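Local atomic coordinates of amidase, hydantoinase/carbamoylase family (Paraburkholderia phymatum, PDB entry 6C0D), a protein that probably hydrolyses N-carbamoyl-L-amino acids, working as a homodimeric, metal-dependent amidase of the peptidase M20 family. Residues A61-A66 and V126-W131; I210-T215 and H345-A350; L292-A297 and N307-L312; A352-Q357 and I402-E407. All coordinates share one frame; numbering follows the deposited sequence.

Contact 1: residues A61-A66 and V126-W131; sequences AGLDAA and VDVASW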
loop_
_atom_site.group_PDB
_atom_site.type_symbol
_atom_site.label_atom_id
_atom_site.label_comp_id
_atom_site.label_asym_id
_atom_site.label_seq_id
_atom_site.Cartn_x
_atom_site.Cartn_y
_atom_site.Cartn_z
ATOM N N ALA A 61 -0.890 -44.730 -27.190
ATOM C CA ALA A 61 0.295 -45.328 -26.592
ATOM C C ALA A 61 0.026 -46.703 -25.993
ATOM O O ALA A 61 0.970 -47.344 -25.524
ATOM C CB ALA A 61 0.861 -44.416 -25.495
ATOM N N GLY A 62 -1.227 -47.155 -25.974
ATOM C CA GLY A 62 -1.569 -48.436 -25.387
ATOM C C GLY A 62 -2.008 -48.409 -23.938
ATOM O O GLY A 62 -2.135 -49.482 -23.330
ATOM N N LEU A 63 -2.242 -47.234 -23.360
ATOM C CA LEU A 63 -2.733 -47.166 -21.990
ATOM C C LEU A 63 -4.262 -47.207 -21.958
ATOM O O LEU A 63 -4.938 -46.889 -22.938
ATOM C CB LEU A 63 -2.235 -45.891 -21.312
ATOM C CG LEU A 63 -0.716 -45.666 -21.383
ATOM C CD1 LEU A 63 -0.352 -44.260 -20.892
ATOM C CD2 LEU A 63 -0.009 -46.717 -20.536
ATOM N N ASP A 64 -4.794 -47.637 -20.811
ATOM C CA ASP A 64 -6.228 -47.584 -20.517
ATOM C C ASP A 64 -6.512 -46.191 -19.966
ATOM O O ASP A 64 -6.250 -45.916 -18.794
ATOM C CB ASP A 64 -6.585 -48.685 -19.521
ATOM C CG ASP A 64 -8.002 -48.588 -19.000
ATOM O OD1 ASP A 64 -8.867 -47.999 -19.671
ATOM O OD2 ASP A 64 -8.249 -49.123 -17.899
ATOM N N ALA A 65 -7.046 -45.307 -20.806
ATOM C CA ALA A 65 -7.068 -43.879 -20.501
ATOM C C ALA A 65 -8.478 -43.317 -20.481
ATOM O O ALA A 65 -9.315 -43.686 -21.306
ATOM C CB ALA A 65 -6.240 -43.103 -21.532
ATOM N N ALA A 66 -8.713 -42.370 -19.574
ATOM C CA ALA A 66 -10.005 -41.702 -19.484
ATOM C C ALA A 66 -9.865 -40.418 -18.673
ATOM O O ALA A 66 -8.973 -40.291 -17.834
ATOM C CB ALA A 66 -11.059 -42.612 -18.839
ATOM N N VAL A 126 3.838 -48.558 -16.480
ATOM C CA VAL A 126 3.975 -47.112 -16.285
ATOM C C VAL A 126 2.600 -46.485 -16.502
ATOM O O VAL A 126 2.001 -46.677 -17.565
ATOM C CB VAL A 126 4.995 -46.497 -17.256
ATOM C CG1 VAL A 126 5.085 -44.964 -17.031
ATOM C CG2 VAL A 126 6.368 -47.177 -17.090
ATOM N N ASP A 127 2.092 -45.770 -15.489
ATOM C CA ASP A 127 0.848 -45.003 -15.574
ATOM C C ASP A 127 1.197 -43.536 -15.825
ATOM O O ASP A 127 2.264 -43.069 -15.421
ATOM C CB ASP A 127 0.012 -45.080 -14.281
ATOM C CG ASP A 127 -0.432 -46.497 -13.899
ATOM O OD1 ASP A 127 -0.444 -47.430 -14.740
ATOM O OD2 ASP A 127 -0.838 -46.665 -12.722
ATOM N N VAL A 128 0.295 -42.802 -16.489
ATOM C CA VAL A 128 0.530 -41.391 -16.795
ATOM C C VAL A 128 -0.645 -40.559 -16.301
ATOM O O VAL A 128 -1.801 -40.915 -16.545
ATOM C CB VAL A 128 0.740 -41.181 -18.315
ATOM C CG1 VAL A 128 1.028 -39.724 -18.628
ATOM C CG2 VAL A 128 1.869 -42.078 -18.816
ATOM N N ALA A 129 -0.363 -39.409 -15.674
ATOM C CA ALA A 129 -1.438 -38.617 -15.078
ATOM C C ALA A 129 -1.325 -37.129 -15.385
ATOM O O ALA A 129 -0.225 -36.566 -15.394
ATOM C CB ALA A 129 -1.470 -38.778 -13.555
ATOM N N SER A 130 -2.483 -36.496 -15.600
ATOM C CA SER A 130 -2.635 -35.042 -15.492
ATOM C C SER A 130 -3.656 -34.777 -14.391
ATOM O O SER A 130 -4.865 -34.911 -14.619
ATOM C CB SER A 130 -3.075 -34.409 -16.814
ATOM O OG SER A 130 -3.359 -33.026 -16.625
ATOM N N TRP A 131 -3.177 -34.416 -13.200
ATOM C CA TRP A 131 -4.076 -34.166 -12.075
ATOM C C TRP A 131 -4.835 -32.866 -12.287
ATOM O O TRP A 131 -4.228 -31.832 -12.573
ATOM C CB TRP A 131 -3.291 -34.078 -10.768
ATOM C CG TRP A 131 -2.266 -35.148 -10.585
ATOM C CD1 TRP A 131 -0.904 -34.991 -10.546
ATOM C CD2 TRP A 131 -2.512 -36.552 -10.429
ATOM N NE1 TRP A 131 -0.294 -36.212 -10.353
ATOM C CE2 TRP A 131 -1.256 -37.186 -10.288
ATOM C CE3 TRP A 131 -3.679 -37.335 -10.383
ATOM C CZ2 TRP A 131 -1.129 -38.560 -10.103
ATOM C CZ3 TRP A 131 -3.552 -38.708 -10.217
ATOM C CH2 TRP A 131 -2.287 -39.306 -10.077
#

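Contact 2: residues I210-T215 and H345-A350; sequences IGVVTT and HLAQAA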
loop_
_atom_site.group_PDB
_atom_site.type_symbol
_atom_site.label_atom_id
_atom_site.label_comp_id
_atom_site.label_asym_id
_atom_site.label_seq_id
_atom_site.Cartn_x
_atom_site.Cartn_y
_atom_site.Cartn_z
ATOM N N ILE A 210 19.938 -29.895 -14.767
ATOM C CA ILE A 210 19.069 -30.908 -14.160
ATOM C C ILE A 210 19.077 -30.700 -12.663
ATOM O O ILE A 210 20.153 -30.627 -12.059
ATOM C CB ILE A 210 19.546 -32.344 -14.465
ATOM C CG1 ILE A 210 19.523 -32.632 -15.973
ATOM C CG2 ILE A 210 18.706 -33.385 -13.656
ATOM C CD1 ILE A 210 18.128 -32.698 -16.594
ATOM N N GLY A 211 17.894 -30.637 -12.052
ATOM C CA GLY A 211 17.848 -30.586 -10.593
ATOM C C GLY A 211 17.143 -31.806 -10.023
ATOM O O GLY A 211 16.071 -32.194 -10.507
ATOM N N VAL A 212 17.747 -32.436 -9.017
ATOM C CA VAL A 212 17.129 -33.560 -8.306
ATOM C C VAL A 212 16.548 -32.995 -7.021
ATOM O O VAL A 212 17.299 -32.533 -6.162
ATOM C CB VAL A 212 18.155 -34.658 -7.999
ATOM C CG1 VAL A 212 17.494 -35.793 -7.155
ATOM C CG2 VAL A 212 18.754 -35.223 -9.306
ATOM N N VAL A 213 15.229 -33.048 -6.870
ATOM C CA VAL A 213 14.568 -32.341 -5.766
ATOM C C VAL A 213 14.706 -33.122 -4.457
ATOM O O VAL A 213 14.368 -34.313 -4.373
ATOM C CB VAL A 213 13.100 -32.063 -6.118
ATOM C CG1 VAL A 213 12.344 -31.465 -4.915
ATOM C CG2 VAL A 213 13.026 -31.071 -7.329
ATOM N N THR A 214 15.224 -32.451 -3.425
ATOM C CA THR A 214 15.383 -33.078 -2.108
ATOM C C THR A 214 14.084 -33.044 -1.317
ATOM O O THR A 214 13.652 -34.059 -0.747
ATOM C CB THR A 214 16.469 -32.338 -1.325
ATOM O OG1 THR A 214 16.162 -30.933 -1.346
ATOM C CG2 THR A 214 17.827 -32.565 -1.976
ATOM N N THR A 215 13.476 -31.863 -1.245
ATOM C CA THR A 215 12.380 -31.569 -0.333
ATOM C C THR A 215 11.551 -30.467 -0.966
ATOM O O THR A 215 12.111 -29.539 -1.560
ATOM C CB THR A 215 12.911 -31.072 1.022
ATOM O OG1 THR A 215 13.819 -32.027 1.568
ATOM C CG2 THR A 215 11.770 -30.837 2.013
ATOM N N HIS A 345 18.051 -42.802 -7.639
ATOM C CA HIS A 345 17.891 -43.198 -9.044
ATOM C C HIS A 345 17.938 -41.993 -9.976
ATOM O O HIS A 345 18.552 -42.058 -11.050
ATOM C CB HIS A 345 16.576 -43.955 -9.260
ATOM C CG HIS A 345 16.590 -45.342 -8.695
ATOM N ND1 HIS A 345 17.336 -46.367 -9.245
ATOM C CD2 HIS A 345 15.921 -45.877 -7.646
ATOM C CE1 HIS A 345 17.132 -47.474 -8.547
ATOM N NE2 HIS A 345 16.281 -47.204 -7.570
ATOM N N LEU A 346 17.283 -40.889 -9.599
ATOM C CA LEU A 346 17.354 -39.695 -10.447
ATOM C C LEU A 346 18.790 -39.186 -10.533
ATOM O O LEU A 346 19.253 -38.808 -11.614
ATOM C CB LEU A 346 16.439 -38.589 -9.914
ATOM C CG LEU A 346 14.923 -38.836 -9.963
ATOM C CD1 LEU A 346 14.196 -37.688 -9.286
ATOM C CD2 LEU A 346 14.443 -38.927 -11.401
ATOM N N ALA A 347 19.503 -39.155 -9.398
ATOM C CA ALA A 347 20.871 -38.643 -9.400
ATOM C C ALA A 347 21.790 -39.518 -10.246
ATOM O O ALA A 347 22.673 -39.004 -10.949
ATOM C CB ALA A 347 21.405 -38.534 -7.963
ATOM N N GLN A 348 21.621 -40.849 -10.171
ATOM C CA GLN A 348 22.433 -41.745 -10.994
ATOM C C GLN A 348 22.179 -41.505 -12.477
ATOM O O GLN A 348 23.125 -41.459 -13.277
ATOM C CB GLN A 348 22.164 -43.216 -10.607
ATOM C CG GLN A 348 22.773 -43.525 -9.217
ATOM C CD GLN A 348 22.139 -44.729 -8.508
ATOM O OE1 GLN A 348 21.106 -45.247 -8.916
ATOM N NE2 GLN A 348 22.749 -45.134 -7.402
ATOM N N ALA A 349 20.918 -41.313 -12.862
ATOM C CA ALA A 349 20.620 -41.038 -14.269
ATOM C C ALA A 349 21.159 -39.678 -14.689
ATOM O O ALA A 349 21.650 -39.516 -15.821
ATOM C CB ALA A 349 19.110 -41.098 -14.511
ATOM N N ALA A 350 21.061 -38.687 -13.797
ATOM C CA ALA A 350 21.555 -37.351 -14.123
ATOM C C ALA A 350 23.065 -37.370 -14.287
ATOM O O ALA A 350 23.614 -36.713 -15.179
ATOM C CB ALA A 350 21.151 -36.349 -13.032
#

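Contact 3: residues L292-A297 and N307-L312; sequences LQFRDA and NALVAL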
loop_
_atom_site.group_PDB
_atom_site.type_symbol
_atom_site.label_atom_id
_atom_site.label_comp_id
_atom_site.label_asym_id
_atom_site.label_seq_id
_atom_site.Cartn_x
_atom_site.Cartn_y
_atom_site.Cartn_z
ATOM N N LEU A 292 3.558 -11.163 5.280
ATOM C CA LEU A 292 4.847 -11.827 5.391
ATOM C C LEU A 292 4.681 -13.291 5.008
ATOM O O LEU A 292 3.739 -13.951 5.463
ATOM C CB LEU A 292 5.401 -11.746 6.821
ATOM C CG LEU A 292 6.697 -12.506 7.109
ATOM C CD1 LEU A 292 7.872 -11.788 6.422
ATOM C CD2 LEU A 292 6.945 -12.619 8.604
ATOM N N GLN A 293 5.588 -13.790 4.180
ATOM C CA GLN A 293 5.631 -15.212 3.851
ATOM C C GLN A 293 7.037 -15.704 4.135
ATOM O O GLN A 293 7.995 -14.953 3.966
ATOM C CB GLN A 293 5.293 -15.451 2.375
ATOM C CG GLN A 293 5.255 -16.927 1.962
ATOM C CD GLN A 293 5.008 -17.054 0.470
ATOM O OE1 GLN A 293 5.948 -17.100 -0.315
ATOM N NE2 GLN A 293 3.737 -17.068 0.074
ATOM N N PHE A 294 7.173 -16.959 4.570
ATOM C CA PHE A 294 8.510 -17.534 4.580
ATOM C C PHE A 294 8.420 -19.035 4.328
ATOM O O PHE A 294 7.378 -19.668 4.538
ATOM C CB PHE A 294 9.306 -17.217 5.866
ATOM C CG PHE A 294 8.617 -17.576 7.166
ATOM C CD1 PHE A 294 7.811 -16.643 7.816
ATOM C CD2 PHE A 294 8.849 -18.810 7.783
ATOM C CE1 PHE A 294 7.209 -16.944 9.042
ATOM C CE2 PHE A 294 8.243 -19.121 9.020
ATOM C CZ PHE A 294 7.428 -18.183 9.645
ATOM N N ARG A 295 9.521 -19.580 3.812
ATOM C CA ARG A 295 9.570 -20.978 3.386
ATOM C C ARG A 295 10.926 -21.563 3.722
ATOM O O ARG A 295 11.942 -20.870 3.661
ATOM C CB ARG A 295 9.343 -21.145 1.872
ATOM C CG ARG A 295 8.129 -20.387 1.331
ATOM C CD ARG A 295 7.833 -20.779 -0.122
ATOM N NE ARG A 295 6.907 -19.829 -0.745
ATOM C CZ ARG A 295 6.097 -20.119 -1.757
ATOM N NH1 ARG A 295 6.086 -21.346 -2.268
ATOM N NH2 ARG A 295 5.278 -19.192 -2.246
ATOM N N ASP A 296 10.935 -22.860 4.043
ATOM C CA ASP A 296 12.191 -23.544 4.284
ATOM C C ASP A 296 11.952 -25.049 4.172
ATOM O O ASP A 296 10.852 -25.537 4.431
ATOM C CB ASP A 296 12.765 -23.195 5.657
ATOM C CG ASP A 296 14.245 -23.506 5.754
ATOM O OD1 ASP A 296 15.042 -22.753 5.143
ATOM O OD2 ASP A 296 14.615 -24.520 6.398
ATOM N N ALA A 297 13.002 -25.772 3.795
ATOM C CA ALA A 297 12.905 -27.231 3.703
ATOM C C ALA A 297 13.081 -27.930 5.043
ATOM O O ALA A 297 12.773 -29.128 5.149
ATOM C CB ALA A 297 13.972 -27.758 2.738
ATOM N N ASN A 307 8.580 -19.231 15.778
ATOM C CA ASN A 307 8.749 -18.887 17.188
ATOM C C ASN A 307 9.480 -17.559 17.356
ATOM O O ASN A 307 9.173 -16.787 18.277
ATOM C CB ASN A 307 9.497 -20.002 17.914
ATOM C CG ASN A 307 8.716 -21.309 17.916
ATOM O OD1 ASN A 307 7.487 -21.298 17.844
ATOM N ND2 ASN A 307 9.424 -22.434 17.988
ATOM N N ALA A 308 10.476 -17.296 16.503
ATOM C CA ALA A 308 11.214 -16.036 16.568
ATOM C C ALA A 308 10.310 -14.855 16.235
ATOM O O ALA A 308 10.402 -13.784 16.860
ATOM C CB ALA A 308 12.408 -16.075 15.602
ATOM N N LEU A 309 9.419 -15.038 15.265
ATOM C CA LEU A 309 8.488 -13.967 14.911
ATOM C C LEU A 309 7.521 -13.683 16.050
ATOM O O LEU A 309 7.280 -12.522 16.395
ATOM C CB LEU A 309 7.734 -14.343 13.633
ATOM C CG LEU A 309 6.682 -13.370 13.097
ATOM C CD1 LEU A 309 7.311 -12.028 12.655
ATOM C CD2 LEU A 309 5.976 -14.017 11.928
ATOM N N VAL A 310 6.969 -14.738 16.660
ATOM C CA VAL A 310 6.119 -14.555 17.834
ATOM C C VAL A 310 6.878 -13.815 18.928
ATOM O O VAL A 310 6.345 -12.902 19.568
ATOM C CB VAL A 310 5.593 -15.916 18.331
ATOM C CG1 VAL A 310 4.869 -15.744 19.672
ATOM C CG2 VAL A 310 4.658 -16.511 17.297
ATOM N N ALA A 311 8.143 -14.183 19.145
ATOM C CA ALA A 311 8.920 -13.539 20.196
ATOM C C ALA A 311 9.202 -12.079 19.858
ATOM O O ALA A 311 9.196 -11.224 20.750
ATOM C CB ALA A 311 10.216 -14.313 20.432
ATOM N N LEU A 312 9.441 -11.773 18.577
ATOM C CA LEU A 312 9.643 -10.382 18.173
ATOM C C LEU A 312 8.414 -9.526 18.466
ATOM O O LEU A 312 8.536 -8.365 18.875
ATOM C CB LEU A 312 9.968 -10.302 16.684
ATOM C CG LEU A 312 11.373 -10.663 16.218
ATOM C CD1 LEU A 312 11.436 -10.535 14.677
ATOM C CD2 LEU A 312 12.415 -9.760 16.896
#

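Contact 4: residues A352-Q357 and I402-E407; sequences ALAPGQ and IVLGCE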
loop_
_atom_site.group_PDB
_atom_site.type_symbol
_atom_site.label_atom_id
_atom_site.label_comp_id
_atom_site.label_asym_id
_atom_site.label_seq_id
_atom_site.Cartn_x
_atom_site.Cartn_y
_atom_site.Cartn_z
ATOM N N ALA A 352 24.857 -39.933 -15.197
ATOM C CA ALA A 352 25.175 -40.702 -16.393
ATOM C C ALA A 352 25.000 -39.862 -17.652
ATOM O O ALA A 352 25.835 -39.916 -18.564
ATOM C CB ALA A 352 24.290 -41.953 -16.464
ATOM N N LEU A 353 23.915 -39.095 -17.729
ATOM C CA LEU A 353 23.546 -38.418 -18.971
ATOM C C LEU A 353 23.861 -36.930 -18.979
ATOM O O LEU A 353 23.989 -36.340 -20.066
ATOM C CB LEU A 353 22.048 -38.613 -19.248
ATOM C CG LEU A 353 21.670 -40.087 -19.396
ATOM C CD1 LEU A 353 20.206 -40.166 -19.824
ATOM C CD2 LEU A 353 22.563 -40.817 -20.412
ATOM N N ALA A 354 24.002 -36.307 -17.805
ATOM C CA ALA A 354 24.344 -34.885 -17.717
ATOM C C ALA A 354 25.485 -34.671 -16.724
ATOM O O ALA A 354 25.375 -33.881 -15.788
ATOM C CB ALA A 354 23.103 -34.080 -17.333
ATOM N N PRO A 355 26.597 -35.390 -16.889
ATOM C CA PRO A 355 27.680 -35.295 -15.909
ATOM C C PRO A 355 28.165 -33.861 -15.762
ATOM O O PRO A 355 28.356 -33.140 -16.748
ATOM C CB PRO A 355 28.766 -36.217 -16.489
ATOM C CG PRO A 355 28.421 -36.401 -17.904
ATOM C CD PRO A 355 26.927 -36.324 -17.984
ATOM N N GLY A 356 28.335 -33.433 -14.512
ATOM C CA GLY A 356 28.767 -32.083 -14.233
ATOM C C GLY A 356 27.725 -31.008 -14.451
ATOM O O GLY A 356 28.045 -29.819 -14.280
ATOM N N GLN A 357 26.490 -31.373 -14.806
ATOM C CA GLN A 357 25.464 -30.374 -15.094
ATOM C C GLN A 357 24.182 -30.644 -14.312
ATOM O O GLN A 357 23.092 -30.270 -14.750
ATOM C CB GLN A 357 25.180 -30.312 -16.599
ATOM C CG GLN A 357 26.426 -29.910 -17.406
ATOM C CD GLN A 357 26.917 -28.499 -17.142
ATOM O OE1 GLN A 357 26.299 -27.713 -16.410
ATOM N NE2 GLN A 357 28.052 -28.154 -17.761
ATOM N N ILE A 402 14.815 -29.416 -22.848
ATOM C CA ILE A 402 13.587 -30.208 -22.697
ATOM C C ILE A 402 13.863 -31.677 -23.018
ATOM O O ILE A 402 13.427 -32.586 -22.300
ATOM C CB ILE A 402 12.475 -29.643 -23.603
ATOM C CG1 ILE A 402 12.137 -28.202 -23.214
ATOM C CG2 ILE A 402 11.229 -30.572 -23.563
ATOM C CD1 ILE A 402 11.225 -27.475 -24.230
ATOM N N VAL A 403 14.591 -31.921 -24.108
ATOM C CA VAL A 403 14.940 -33.281 -24.511
ATOM C C VAL A 403 15.825 -33.944 -23.463
ATOM O O VAL A 403 15.597 -35.095 -23.079
ATOM C CB VAL A 403 15.625 -33.263 -25.892
ATOM C CG1 VAL A 403 16.246 -34.639 -26.212
ATOM C CG2 VAL A 403 14.612 -32.854 -26.958
ATOM N N LEU A 404 16.871 -33.247 -23.005
ATOM C CA LEU A 404 17.754 -33.852 -21.996
ATOM C C LEU A 404 16.994 -34.215 -20.720
ATOM O O LEU A 404 17.193 -35.299 -20.149
ATOM C CB LEU A 404 18.915 -32.905 -21.669
ATOM C CG LEU A 404 19.846 -33.382 -20.549
ATOM C CD1 LEU A 404 20.521 -34.717 -20.929
ATOM C CD2 LEU A 404 20.904 -32.326 -20.183
ATOM N N GLY A 405 16.113 -33.327 -20.257
ATOM C CA GLY A 405 15.309 -33.644 -19.081
ATOM C C GLY A 405 14.532 -34.937 -19.253
ATOM O O GLY A 405 14.436 -35.752 -18.327
ATOM N N CYS A 406 13.981 -35.148 -20.443
ATOM C CA CYS A 406 13.196 -36.356 -20.675
ATOM C C CYS A 406 14.099 -37.576 -20.769
ATOM O O CYS A 406 13.730 -38.659 -20.307
ATOM C CB CYS A 406 12.363 -36.210 -21.943
ATOM S SG CYS A 406 11.019 -37.463 -22.044
ATOM N N GLU A 407 15.277 -37.429 -21.388
ATOM C CA GLU A 407 16.239 -38.534 -21.408
ATOM C C GLU A 407 16.633 -38.967 -19.996
ATOM O O GLU A 407 16.713 -40.170 -19.696
ATOM C CB GLU A 407 17.483 -38.122 -22.217
ATOM C CG GLU A 407 17.181 -38.032 -23.712
ATOM C CD GLU A 407 18.350 -37.468 -24.515
ATOM O OE1 GLU A 407 19.139 -36.714 -23.944
ATOM O OE2 GLU A 407 18.469 -37.767 -25.714
#

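Contact 1: residues A61-A66 and V126-W131
Leu63 drops its side chain onto Val126 and Val128, at the edge of the alpha/beta catalytic domain characteristic of M20 hydrolases. Helix 45-60 ends in a Schellman motif at Gly62, whose positive phi turns the chain toward strand 64-67. That strand pairs with 73-76, which in turn pairs with 125-130, so the two segments share no backbone hydrogen bond and meet through side chains.

From its CB, which points toward strand 126-130, Leu63 turns CG to lie anti to its own carbonyl carbon and beside the backbone N (chi1 -53°). CB and CG themselves stop short of the strand, and the fork at CG does the touching. One branch, CD2, comes up to the backbone, 3.6 Å from Val126 O. The other, CD1, runs on anti to CA and reaches a methyl of Val128. The two side chains cross there at about a right angle, and Val128 offers the branch that lies beside its backbone N. Met58 of helix 45-60 and Ala112 of helix 102-117 also pack on Val128, so Leu63 joins helical residues in covering this strand.

Asp127 belongs to another environment, in a salt bridge with Arg188 and a hydrogen bond to Ser77 N. The leucine ends with CD1 against the valine fork, 3.7 Å from Val128 CG2 and 4.2 Å from Val128 CB.

Contact 2: residues I210-T215 and H345-A350
This is apolar helix-on-sheet packing in the core of the alpha/beta catalytic domain: Ile210 and Val212 of strand 210-227 lie against Leu346, Ala347 and Ala350 of helix 340-353. The strand and helix segments run nearly antiparallel, at 165°, and their axes approach to 8.7 Å, a close fit helped by two alanines on the helix. Strand 358-363, parallel to 210-215, and strand 378-384, antiparallel to it, flank the segment in the sheet.

Ile210 and Val212, two residues apart, both direct CB toward the helix. Ile210 meets it through its short branch, CG2, which lies 3.9 Å from Ala350 CB. Trp358 borders this place, touching Ile210, Ala347 and Ala350.

Val212 fills the position one turn earlier on the helix. With chi1 at 176°, Val212 spreads both methyls over Leu346 CB; CG1 lies 4.1 Å from that Leu346 CB. Leu346 itself continues past the valine to Cys379 of the sheet and Ala412 of helix 399-419. A sulfate ion, probably from the crystallisation liquor, lies near Ala347. On the helix backbone, Val212 CG2 rests 4.0 Å from both Ala347 N and Ala347 CA.

Contact 3: residues L292-A297 and N307-L312
Gln293 OE1, on the strand face turned away from Leu309, is gripped side-on by Arg295, two residues along the same strand: Arg295 NE and Arg295 NH2 each stand 2.9 Å from Gln293 OE1. The oxygen lies in the guanidinium plane, but both nitrogens approach from one face of the amide, NE at 68° out of the carbonyl plane. The amide's other end is held too, as Gln293 NE2 bonds to Glu221 and to Ser282 of the second subunit. Together these bonds fix the rotation of the amide at a surface that meets the partner chain.

The opposite strand face is apolar. Leu292 and Leu309 of helix 299-317 reach toward each other tip to tip, with Leu292 CD2 3.7 Å from Leu309 CD2. In both leucines CG is anti to the backbone N (chi1 175° and 179°), sending each fork across the gap between strand and helix. Leu309 CD2 also comes obliquely to the Phe294 ring, 4.3 Å from Phe294 CE1; that ring meets Phe259 edge-to-face.

A strand with a helix packed on one side and polar groups facing the partner subunit on the other is characteristic of the two-layer alpha/beta dimerisation (lid) domain of M20 enzymes.

Contact 4: residues A352-Q357 and I402-E407
Apolar packing joins Leu353 and Ala354, at the end of helix 340-353, to Leu404 and Glu407 on one side of helix 399-419. Leu404 CD2 lies 4.0 Å from Ala354 CB. A chi1 of 176° extends Leu404 away from its own backbone N, bringing the fork nearer the neighbouring segment than the CB direction alone would. Leu353 reaches the other way, from its helix end to the next turn of 399-419, where CD1 approaches the aliphatic base of Glu407, 4.2 Å from Glu407 CB. Val408 and Arg411 extend the surface under this leucine.

Methyl groups also rest on backbone carbonyls, one from each side. Leu353 CD1 is 3.5 Å from Glu407 O, while Leu404 CD1 stands 3.9 Å from Leu353 O.

Hydrogen bonds act within the 352-357 segment and beyond it. Gln357 N bonds to Ala354 O at 2.9 Å, closing a type II turn with Gly356 at its positive-phi position. Lys208 NZ holds Gly356 O, and the Gln357 backbone pairs with Leu209.

The whole is a helix terminus followed by a type II beta turn, packed on a neighbouring helix at the periphery of the alpha/beta catalytic domain, where the chain passes from helix 340-353 into strand 358-363.

Overall arrangement
Contacts 1, 2 and 4 belong to the catalytic domain, whereas contact 3 lies in the dimerisation domain, its centre about 41 Å from that of contact 1. Contacts 1, 2 and 3 are buried; contact 4 is partly exposed, and there the aliphatic base of a charged side chain joins the packing; methyls rest on carbonyl oxygens in contacts 1 and 4. Contacts 2 and 4 share helix 340-353 and adjoin: Ile210 N makes a probable hydrogen bond to Gln357 O, and Ile210 CD1 packs on Gly405. Strand 210-227 of contact 2 neighbours strand 283-296 of contact 3 and, though broken by a bulge or short loop, appears to run from one domain into the other. None has a hydrogen bond between its segments; contact 3 alone borders the second subunit.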